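Local coordinates for Rho guanine nucleotide exchange factor 11 (Homo sapiens, PDB 5JHH), which probably activates Rho-family GTPases by promoting exchange of bound GDP for GTP through its tandem DH and PH domains, at residues 46-51 with 146-151; 169-174 with 203-208; 252-257 with 275-280. All coordinates share one frame; numbering follows the deposited sequence.

Interaction 1 of 3, residues 46-51 with 146-151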
loop_
_atom_site.group_PDB
_atom_site.type_symbol
_atom_site.label_atom_id
_atom_site.label_comp_id
_atom_site.label_asym_id
_atom_site.label_seq_id
_atom_site.Cartn_x
_atom_site.Cartn_y
_atom_site.Cartn_z
ATOM N N LEU A 46 -10.688 -22.891 -6.770
ATOM C CA LEU A 46 -10.668 -24.305 -6.797
ATOM C C LEU A 46 -9.888 -24.844 -5.599
ATOM O O LEU A 46 -10.328 -25.783 -4.989
ATOM C CB LEU A 46 -10.076 -24.785 -8.130
ATOM C CG LEU A 46 -9.453 -26.200 -8.144
ATOM C CD1 LEU A 46 -10.545 -27.274 -8.215
ATOM C CD2 LEU A 46 -8.413 -26.358 -9.266
ATOM N N ILE A 47 -8.722 -24.289 -5.278
ATOM C CA ILE A 47 -7.885 -24.883 -4.242
ATOM C C ILE A 47 -8.397 -24.523 -2.840
ATOM O O ILE A 47 -8.244 -25.326 -1.915
ATOM C CB ILE A 47 -6.416 -24.438 -4.354
ATOM C CG1 ILE A 47 -5.803 -24.852 -5.696
ATOM C CG2 ILE A 47 -5.575 -25.017 -3.230
ATOM C CD1 ILE A 47 -5.855 -26.332 -5.984
ATOM N N PHE A 48 -9.007 -23.341 -2.683
ATOM C CA PHE A 48 -9.386 -22.883 -1.367
ATOM C C PHE A 48 -10.896 -22.823 -1.180
ATOM O O PHE A 48 -11.472 -23.578 -0.390
ATOM C CB PHE A 48 -8.737 -21.539 -1.078
ATOM C CG PHE A 48 -7.220 -21.592 -0.995
ATOM C CD1 PHE A 48 -6.591 -22.004 0.155
ATOM C CD2 PHE A 48 -6.445 -21.307 -2.092
ATOM C CE1 PHE A 48 -5.216 -22.088 0.222
ATOM C CE2 PHE A 48 -5.057 -21.327 -2.016
ATOM C CZ PHE A 48 -4.442 -21.758 -0.869
ATOM N N TYR A 49 -11.533 -21.906 -1.884
ATOM C CA TYR A 49 -12.920 -21.564 -1.634
ATOM C C TYR A 49 -13.854 -22.752 -1.721
ATOM O O TYR A 49 -14.563 -23.051 -0.760
ATOM C CB TYR A 49 -13.404 -20.465 -2.599
ATOM C CG TYR A 49 -14.869 -20.155 -2.419
ATOM C CD1 TYR A 49 -15.356 -19.663 -1.234
ATOM C CD2 TYR A 49 -15.775 -20.401 -3.445
ATOM C CE1 TYR A 49 -16.726 -19.408 -1.053
ATOM C CE2 TYR A 49 -17.128 -20.154 -3.300
ATOM C CZ TYR A 49 -17.596 -19.648 -2.103
ATOM O OH TYR A 49 -18.919 -19.392 -1.991
ATOM N N GLN A 50 -13.807 -23.459 -2.839
ATOM C CA GLN A 50 -14.733 -24.589 -3.072
ATOM C C GLN A 50 -14.489 -25.735 -2.134
ATOM O O GLN A 50 -15.438 -26.369 -1.680
ATOM C CB GLN A 50 -14.651 -25.117 -4.489
ATOM C CG GLN A 50 -15.042 -24.087 -5.529
ATOM C CD GLN A 50 -16.497 -23.700 -5.493
ATOM O OE1 GLN A 50 -17.343 -24.437 -5.011
ATOM N NE2 GLN A 50 -16.791 -22.508 -5.988
ATOM N N ARG A 51 -13.232 -25.963 -1.778
ATOM C CA ARG A 51 -12.926 -27.016 -0.821
ATOM C C ARG A 51 -13.307 -26.618 0.600
ATOM O O ARG A 51 -13.804 -27.445 1.373
ATOM C CB ARG A 51 -11.477 -27.423 -0.890
ATOM C CG ARG A 51 -11.047 -28.064 -2.214
ATOM C CD ARG A 51 -9.616 -28.589 -2.122
ATOM N NE ARG A 51 -9.526 -29.550 -1.011
ATOM C CZ ARG A 51 -8.469 -29.751 -0.216
ATOM N NH1 ARG A 51 -7.332 -29.054 -0.364
ATOM N NH2 ARG A 51 -8.569 -30.655 0.761
ATOM N N GLN A 146 -2.204 -26.359 5.129
ATOM C CA GLN A 146 -0.896 -26.815 4.656
ATOM C C GLN A 146 -1.051 -27.602 3.385
ATOM O O GLN A 146 -0.280 -27.448 2.464
ATOM C CB GLN A 146 -0.202 -27.716 5.657
ATOM C CG GLN A 146 0.328 -27.009 6.869
ATOM C CD GLN A 146 0.774 -27.999 7.936
ATOM O OE1 GLN A 146 0.960 -29.195 7.657
ATOM N NE2 GLN A 146 0.942 -27.512 9.165
ATOM N N GLU A 147 -2.035 -28.488 3.363
ATOM C CA GLU A 147 -2.274 -29.329 2.196
ATOM C C GLU A 147 -2.617 -28.472 0.984
ATOM O O GLU A 147 -2.114 -28.671 -0.104
ATOM C CB GLU A 147 -3.430 -30.299 2.489
ATOM C CG GLU A 147 -3.115 -31.785 2.294
ATOM C CD GLU A 147 -3.674 -32.685 3.423
ATOM O OE1 GLU A 147 -4.793 -33.239 3.256
ATOM O OE2 GLU A 147 -2.999 -32.855 4.482
ATOM N N ALA A 148 -3.499 -27.507 1.175
ATOM C CA ALA A 148 -3.952 -26.661 0.058
ATOM C C ALA A 148 -2.777 -25.875 -0.509
ATOM O O ALA A 148 -2.579 -25.811 -1.724
ATOM C CB ALA A 148 -5.043 -25.700 0.529
ATOM N N GLU A 149 -1.974 -25.329 0.395
ATOM C CA GLU A 149 -0.833 -24.508 0.012
ATOM C C GLU A 149 0.302 -25.334 -0.572
ATOM O O GLU A 149 1.158 -24.791 -1.280
ATOM C CB GLU A 149 -0.369 -23.660 1.196
ATOM C CG GLU A 149 -1.371 -22.571 1.527
ATOM C CD GLU A 149 -1.049 -21.778 2.760
ATOM O OE1 GLU A 149 -0.121 -22.197 3.482
ATOM O OE2 GLU A 149 -1.758 -20.751 3.017
ATOM N N SER A 150 0.247 -26.653 -0.406
ATOM C CA SER A 150 1.277 -27.496 -1.019
ATOM C C SER A 150 0.981 -27.764 -2.493
ATOM O O SER A 150 1.823 -28.202 -3.240
ATOM C CB SER A 150 1.412 -28.821 -0.244
ATOM O OG SER A 150 0.469 -29.754 -0.720
ATOM N N HIS A 151 -0.221 -27.462 -2.927
ATOM C CA HIS A 151 -0.587 -27.667 -4.304
ATOM C C HIS A 151 0.272 -26.799 -5.218
ATOM O O HIS A 151 0.603 -25.686 -4.849
ATOM C CB HIS A 151 -2.054 -27.311 -4.471
ATOM C CG HIS A 151 -2.718 -28.067 -5.559
ATOM N ND1 HIS A 151 -3.492 -29.187 -5.323
ATOM C CD2 HIS A 151 -2.688 -27.896 -6.903
ATOM C CE1 HIS A 151 -3.943 -29.653 -6.479
ATOM N NE2 HIS A 151 -3.469 -28.889 -7.453
#

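Interaction 2 of 3, residues 169-174 with 203-208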
loop_
_atom_site.group_PDB
_atom_site.type_symbol
_atom_site.label_atom_id
_atom_site.label_comp_id
_atom_site.label_asym_id
_atom_site.label_seq_id
_atom_site.Cartn_x
_atom_site.Cartn_y
_atom_site.Cartn_z
ATOM N N ARG A 169 -4.019 -6.204 -8.719
ATOM C CA ARG A 169 -4.333 -6.094 -10.117
ATOM C C ARG A 169 -4.932 -4.711 -10.469
ATOM O O ARG A 169 -4.525 -4.069 -11.412
ATOM C CB ARG A 169 -5.277 -7.221 -10.507
ATOM C CG ARG A 169 -5.588 -7.237 -11.973
ATOM C CD ARG A 169 -4.308 -7.167 -12.791
ATOM N NE ARG A 169 -4.621 -7.319 -14.200
ATOM C CZ ARG A 169 -3.736 -7.260 -15.181
ATOM N NH1 ARG A 169 -2.475 -7.079 -14.923
ATOM N NH2 ARG A 169 -4.143 -7.391 -16.432
ATOM N N LEU A 170 -5.855 -4.227 -9.677
ATOM C CA LEU A 170 -6.384 -2.901 -9.931
ATOM C C LEU A 170 -5.338 -1.760 -9.973
ATOM O O LEU A 170 -5.488 -0.795 -10.750
ATOM C CB LEU A 170 -7.454 -2.565 -8.934
ATOM C CG LEU A 170 -8.718 -3.422 -8.921
ATOM C CD1 LEU A 170 -9.592 -2.926 -7.776
ATOM C CD2 LEU A 170 -9.525 -3.402 -10.215
ATOM N N THR A 171 -4.314 -1.849 -9.129
ATOM C CA THR A 171 -3.262 -0.850 -9.085
ATOM C C THR A 171 -2.431 -0.858 -10.332
ATOM O O THR A 171 -1.882 0.160 -10.655
ATOM C CB THR A 171 -2.293 -1.046 -7.914
ATOM O OG1 THR A 171 -1.640 -2.302 -8.031
ATOM C CG2 THR A 171 -3.051 -1.024 -6.638
ATOM N N LYS A 172 -2.380 -1.976 -11.062
ATOM C CA LYS A 172 -1.648 -2.002 -12.303
ATOM C C LYS A 172 -2.356 -1.374 -13.494
ATOM O O LYS A 172 -1.704 -0.983 -14.453
ATOM C CB LYS A 172 -1.286 -3.408 -12.672
ATOM C CG LYS A 172 -0.654 -4.210 -11.568
ATOM C CD LYS A 172 0.564 -3.520 -10.973
ATOM C CE LYS A 172 0.931 -4.189 -9.642
ATOM N NZ LYS A 172 2.382 -4.524 -9.489
ATOM N N TYR A 173 -3.679 -1.288 -13.500
ATOM C CA TYR A 173 -4.349 -0.805 -14.710
ATOM C C TYR A 173 -3.973 0.642 -15.139
ATOM O O TYR A 173 -3.798 0.920 -16.310
ATOM C CB TYR A 173 -5.865 -0.943 -14.576
ATOM C CG TYR A 173 -6.389 -2.351 -14.570
ATOM C CD1 TYR A 173 -5.923 -3.290 -15.464
ATOM C CD2 TYR A 173 -7.373 -2.742 -13.665
ATOM C CE1 TYR A 173 -6.424 -4.585 -15.462
ATOM C CE2 TYR A 173 -7.885 -4.041 -13.676
ATOM C CZ TYR A 173 -7.398 -4.963 -14.555
ATOM O OH TYR A 173 -7.886 -6.256 -14.575
ATOM N N PRO A 174 -3.859 1.570 -14.199
ATOM C CA PRO A 174 -3.492 2.910 -14.585
ATOM C C PRO A 174 -2.114 2.929 -15.170
ATOM O O PRO A 174 -1.829 3.664 -16.129
ATOM C CB PRO A 174 -3.534 3.690 -13.259
ATOM C CG PRO A 174 -4.478 2.871 -12.394
ATOM C CD PRO A 174 -4.168 1.466 -12.774
ATOM N N GLU A 203 -10.071 6.504 -10.218
ATOM C CA GLU A 203 -11.302 6.743 -9.454
ATOM C C GLU A 203 -11.818 5.435 -8.825
ATOM O O GLU A 203 -12.260 5.379 -7.689
ATOM C CB GLU A 203 -12.314 7.314 -10.433
ATOM C CG GLU A 203 -13.086 8.502 -9.934
ATOM C CD GLU A 203 -12.257 9.611 -9.346
ATOM O OE1 GLU A 203 -11.452 10.190 -10.089
ATOM O OE2 GLU A 203 -12.471 9.912 -8.141
ATOM N N ILE A 204 -11.649 4.353 -9.557
ATOM C CA ILE A 204 -12.011 3.056 -9.043
ATOM C C ILE A 204 -11.097 2.720 -7.883
ATOM O O ILE A 204 -11.528 2.185 -6.889
ATOM C CB ILE A 204 -11.877 2.007 -10.158
ATOM C CG1 ILE A 204 -13.052 2.135 -11.118
ATOM C CG2 ILE A 204 -11.761 0.629 -9.596
ATOM C CD1 ILE A 204 -12.819 1.334 -12.388
ATOM N N LEU A 205 -9.820 3.001 -8.011
ATOM C CA LEU A 205 -8.897 2.737 -6.898
ATOM C C LEU A 205 -9.217 3.578 -5.672
ATOM O O LEU A 205 -9.103 3.118 -4.519
ATOM C CB LEU A 205 -7.454 2.986 -7.333
ATOM C CG LEU A 205 -6.949 1.903 -8.288
ATOM C CD1 LEU A 205 -5.761 2.346 -9.128
ATOM C CD2 LEU A 205 -6.589 0.629 -7.540
ATOM N N LYS A 206 -9.656 4.806 -5.902
ATOM C CA LYS A 206 -10.025 5.662 -4.790
ATOM C C LYS A 206 -11.244 5.128 -4.081
ATOM O O LYS A 206 -11.317 5.197 -2.839
ATOM C CB LYS A 206 -10.274 7.097 -5.251
ATOM C CG LYS A 206 -8.993 7.869 -5.568
ATOM C CD LYS A 206 -9.357 9.275 -6.059
ATOM C CE LYS A 206 -8.512 9.737 -7.245
ATOM N NZ LYS A 206 -9.050 10.961 -7.900
ATOM N N TYR A 207 -12.159 4.570 -4.852
ATOM C CA TYR A 207 -13.361 3.982 -4.297
ATOM C C TYR A 207 -13.032 2.745 -3.461
ATOM O O TYR A 207 -13.529 2.596 -2.359
ATOM C CB TYR A 207 -14.315 3.615 -5.448
ATOM C CG TYR A 207 -15.632 2.994 -5.055
ATOM C CD1 TYR A 207 -15.692 1.677 -4.664
ATOM C CD2 TYR A 207 -16.834 3.700 -5.140
ATOM C CE1 TYR A 207 -16.900 1.096 -4.310
ATOM C CE2 TYR A 207 -18.055 3.109 -4.804
ATOM C CZ TYR A 207 -18.063 1.813 -4.383
ATOM O OH TYR A 207 -19.192 1.154 -3.995
ATOM N N VAL A 208 -12.177 1.853 -3.978
ATOM C CA VAL A 208 -11.779 0.670 -3.200
ATOM C C VAL A 208 -10.946 1.115 -1.989
ATOM O O VAL A 208 -11.122 0.612 -0.904
ATOM C CB VAL A 208 -10.989 -0.332 -4.029
ATOM C CG1 VAL A 208 -10.525 -1.524 -3.163
ATOM C CG2 VAL A 208 -11.865 -0.808 -5.168
#

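Interaction 3 of 3, residues 252-257 with 275-280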
loop_
_atom_site.group_PDB
_atom_site.type_symbol
_atom_site.label_atom_id
_atom_site.label_comp_id
_atom_site.label_asym_id
_atom_site.label_seq_id
_atom_site.Cartn_x
_atom_site.Cartn_y
_atom_site.Cartn_z
ATOM N N ARG A 252 -19.217 7.753 14.806
ATOM C CA ARG A 252 -18.435 8.811 14.169
ATOM C C ARG A 252 -17.441 8.214 13.215
ATOM O O ARG A 252 -17.092 7.038 13.296
ATOM C CB ARG A 252 -17.684 9.634 15.224
ATOM C CG ARG A 252 -18.612 10.418 16.135
ATOM C CD ARG A 252 -18.277 10.217 17.609
ATOM N NE ARG A 252 -19.229 10.890 18.496
ATOM C CZ ARG A 252 -19.421 12.200 18.492
ATOM N NH1 ARG A 252 -18.760 12.969 17.644
ATOM N NH2 ARG A 252 -20.280 12.749 19.327
ATOM N N LYS A 253 -16.952 9.046 12.320
ATOM C CA LYS A 253 -15.910 8.617 11.442
ATOM C C LYS A 253 -14.522 9.013 11.972
ATOM O O LYS A 253 -14.345 10.074 12.542
ATOM C CB LYS A 253 -16.160 9.166 10.043
ATOM C CG LYS A 253 -17.202 8.373 9.267
ATOM C CD LYS A 253 -17.640 9.116 8.018
ATOM C CE LYS A 253 -16.530 9.145 6.986
ATOM N NZ LYS A 253 -17.089 9.411 5.631
ATOM N N MET A 254 -13.555 8.126 11.782
ATOM C CA MET A 254 -12.191 8.398 12.135
ATOM C C MET A 254 -11.416 8.913 10.952
ATOM O O MET A 254 -11.477 8.349 9.873
ATOM C CB MET A 254 -11.516 7.138 12.610
ATOM C CG MET A 254 -10.086 7.405 13.082
ATOM S SD MET A 254 -9.553 6.113 14.207
ATOM C CE MET A 254 -9.661 4.670 13.173
ATOM N N ILE A 255 -10.642 9.946 11.176
ATOM C CA ILE A 255 -9.788 10.483 10.162
ATOM C C ILE A 255 -8.388 9.980 10.336
ATOM O O ILE A 255 -7.687 9.704 9.359
ATOM C CB ILE A 255 -9.794 12.016 10.249
ATOM C CG1 ILE A 255 -11.234 12.539 10.017
ATOM C CG2 ILE A 255 -8.786 12.642 9.304
ATOM C CD1 ILE A 255 -11.377 14.038 9.773
ATOM N N HIS A 256 -7.952 9.898 11.584
ATOM C CA HIS A 256 -6.559 9.591 11.877
ATOM C C HIS A 256 -6.461 9.134 13.311
ATOM O O HIS A 256 -7.383 9.332 14.072
ATOM C CB HIS A 256 -5.687 10.816 11.650
ATOM C CG HIS A 256 -4.237 10.506 11.578
ATOM N ND1 HIS A 256 -3.319 11.031 12.460
ATOM C CD2 HIS A 256 -3.538 9.735 10.719
ATOM C CE1 HIS A 256 -2.111 10.589 12.150
ATOM N NE2 HIS A 256 -2.220 9.788 11.104
ATOM N N GLU A 257 -5.383 8.444 13.647
ATOM C CA GLU A 257 -5.105 8.060 15.021
ATOM C C GLU A 257 -3.595 7.896 15.211
ATOM O O GLU A 257 -2.830 7.849 14.256
ATOM C CB GLU A 257 -5.855 6.781 15.381
ATOM C CG GLU A 257 -5.372 5.578 14.621
ATOM C CD GLU A 257 -5.860 4.265 15.179
ATOM O OE1 GLU A 257 -6.319 4.212 16.343
ATOM O OE2 GLU A 257 -5.708 3.258 14.457
ATOM N N LEU A 275 -7.336 9.888 19.011
ATOM C CA LEU A 275 -8.181 9.697 17.860
ATOM C C LEU A 275 -8.591 11.016 17.310
ATOM O O LEU A 275 -9.130 11.815 18.035
ATOM C CB LEU A 275 -9.455 8.982 18.220
ATOM C CG LEU A 275 -9.311 7.701 19.026
ATOM C CD1 LEU A 275 -10.675 7.040 19.123
ATOM C CD2 LEU A 275 -8.256 6.769 18.426
ATOM N N LEU A 276 -8.387 11.231 16.017
ATOM C CA LEU A 276 -8.952 12.364 15.345
ATOM C C LEU A 276 -10.213 11.913 14.611
ATOM O O LEU A 276 -10.138 11.272 13.588
ATOM C CB LEU A 276 -7.947 12.979 14.377
ATOM C CG LEU A 276 -8.547 14.032 13.466
ATOM C CD1 LEU A 276 -9.346 15.063 14.253
ATOM C CD2 LEU A 276 -7.468 14.699 12.641
ATOM N N LEU A 277 -11.366 12.259 15.166
ATOM C CA LEU A 277 -12.639 11.987 14.534
ATOM C C LEU A 277 -13.096 13.192 13.701
ATOM O O LEU A 277 -12.365 14.164 13.539
ATOM C CB LEU A 277 -13.667 11.654 15.582
ATOM C CG LEU A 277 -13.156 10.694 16.650
ATOM C CD1 LEU A 277 -14.304 10.277 17.550
ATOM C CD2 LEU A 277 -12.474 9.465 16.068
ATOM N N GLU A 278 -14.280 13.112 13.140
ATOM C CA GLU A 278 -14.745 14.162 12.267
ATOM C C GLU A 278 -14.993 15.466 13.033
ATOM O O GLU A 278 -14.703 16.582 12.552
ATOM C CB GLU A 278 -16.041 13.730 11.636
ATOM C CG GLU A 278 -15.834 12.886 10.415
ATOM C CD GLU A 278 -17.147 12.657 9.689
ATOM O OE1 GLU A 278 -18.192 12.489 10.394
ATOM O OE2 GLU A 278 -17.116 12.645 8.429
ATOM N N ASP A 279 -15.516 15.314 14.236
ATOM C CA ASP A 279 -16.008 16.464 14.979
ATOM C C ASP A 279 -15.219 16.693 16.269
ATOM O O ASP A 279 -15.268 17.781 16.822
ATOM C CB ASP A 279 -17.492 16.253 15.269
ATOM C CG ASP A 279 -17.775 14.890 15.935
ATOM O OD1 ASP A 279 -16.876 14.025 16.079
ATOM O OD2 ASP A 279 -18.918 14.668 16.339
ATOM N N LEU A 280 -14.485 15.668 16.713
ATOM C CA LEU A 280 -13.781 15.664 18.001
ATOM C C LEU A 280 -12.366 15.135 17.875
ATOM O O LEU A 280 -12.119 14.233 17.099
ATOM C CB LEU A 280 -14.498 14.763 19.019
ATOM C CG LEU A 280 -15.991 15.046 19.188
ATOM C CD1 LEU A 280 -16.672 13.991 20.031
ATOM C CD2 LEU A 280 -16.180 16.443 19.763
#

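Interaction 1 of 3, residues 46-51 with 146-151
Ile47 and Phe48 on one helix, with Ala148 on another and His151 just beyond it, illustrate how the all-helical DH (RhoGEF) domain joins elements far apart in sequence. Helix 18-54 meets helix 139-150 where the axes of these short segments pass 9.7 Å apart, their N-to-C directions 143° apart, and Ala148, whose CB is directed at the partner helix, is where the two backbones come nearest.

The apolar contacts gather round that small methyl. CB of Ala148 lies 3.6 Å from CE1 of Phe48 and 3.9 Å from CG2 of Ile47, so two neighbouring residues of one helix share a single alanine of the other. The CG2 branch of Ile47 also rests against the carbonyl O of Ala148. Phe48 continues to Glu149, whose CG lies in the plane of the ring at its edge, 4.0 Å from CZ. The same ring packs on Leu159 and Leu162 of helix 159-162, a third element of this corner.

No hydrogen bond crosses between the segments, and the polar ends find partners elsewhere. Glu149 OE2 accepts from the backbone N of Leu159, while its aliphatic CG serves the phenylalanine. Arg51 reaches alongside, its NH1 near the CB of Ala148 and its NH2 in a long, weak ion pair with Glu55.

The remaining contact is a CH-pi interaction in the loop that follows helix 139-150. With chi1 of -151°, the imidazole of His151 swings away from its own backbone N and lies against Ile47, whose CD1 sits 3.6 Å from the ring centroid, only 7° off the ring normal.

Interaction 2 of 3, residues 169-174 with 203-208
Leu170 and Leu205 mark the closest backbone approach, 6.9 Å between their CA atoms, of two nearly antiparallel helices, the axes of these short segments passing 9.8 Å apart at a crossing angle of -153°. Helices 165-182 and 189-227 form a buried contact of the DH domain, partly covered by another protein chain.

Leu205 has the largest share, its two methyls dividing the work. CD2 lies 3.6 Å from CB of Leu170 and extends to Thr171, approaching the threonine CG2 at 4.0 Å. CD1 touches the carbonyl O of Leu170 and meets the CG corner of the Pro174 ring end-on at 3.5 Å. One turn on, CG2 of Val208 faces CD1 of Leu170 at 4.1 Å, the side chains crossing at about a right angle.

Thr171 offers its methyl rather than its hydroxyl: chi1 of 61° leaves OG1 bonded to the carbonyl O of Gln168. Pro174 coincides with a kink in this helix, its N having no hydrogen to give. The other chain packs its backbone on Thr171 and an aromatic side chain on Leu205, consistent with the face where DH domains receive the GTPase.

Were Leu205 cut back to an alanine, Leu170, Thr171 and Pro174 would probably lose their shared partner and a gap would open between the helices. With no hydrogen bond between segments, the fit rests on the shape of aliphatic side chains and a proline ring.

Interaction 3 of 3, residues 252-257 with 275-280
The carbonyl O of Leu276 accepts two backbone N-H groups, from Ile255 at 2.8 Å and from His256 at 3.3 Å, and this shared grip defines a classic beta bulge in the PH domain. The Ile255 donor arrives nearly in line with the C=O bond, at 166°, whereas that of His256 lies in the carbonyl plane on a lone pair. In return, Leu276 N gives a 2.9 Å bond to His256 O, approaching from above the carbonyl plane. The extra residue shifts the register by one within the antiparallel hairpin of strands 254-263 and 269-277, between the non-hydrogen-bonded pair Met254-Leu277 and the hydrogen-bonded pair His256-Leu276.

Side chains sort themselves by face. His256 and Leu276 lie on the face covered by helix 352-368, where the histidine ring meets Trp358 edge-to-face. Met254, Glu257, Leu275 and Leu277 occupy the other face, toward helix 189-227. There Glu257 holds CG between its backbone N and carbonyl carbon (chi1 67°) and runs on extended beside Leu275, its CB 3.9 Å from CD2 of the leucine, and its OE1 bonds to the hydroxyl of Tyr224. Ile255, at the bulge, sets its CB 4.0 Å from Leu276 CG.

Charged residues gather between strands 269-277 and 280-287 and, across from them, just ahead of strand 254-263. Arg252 pairs with Asp279 in a salt bridge whose exact geometry is doubtful because the modelled atoms are too close. Lys253 lays its aliphatic chain across Glu278, CD lying 3.6 Å from OE2, although its ammonium stops short of a salt bridge. The backbone carbonyl of Lys253 gains a weak bond from Glu278 N, and beside it Leu277 CA makes a CA-H...O contact with that same oxygen at 3.2 Å.

How the interactions relate
Interactions 1 and 2 both join helices within the DH domain, whereas interaction 3 joins strands of the PH domain. Interaction 2 is buried throughout, part of that cover coming from another chain; interactions 1 and 3 are only partly buried. The helix pairs rely on apolar side chains, with a ring face added in interaction 1, while the hairpin of interaction 3 relies on backbone hydrogen bonds with charged residues at its margin. Helix 189-227 links two of them: it supplies one side of interaction 2 and, farther along, covers a face of interaction 3, whose centre lies 25 Å away. Interactions 1 and 3 lie on opposite sides of the chain's centre, their own centres 40 Å apart.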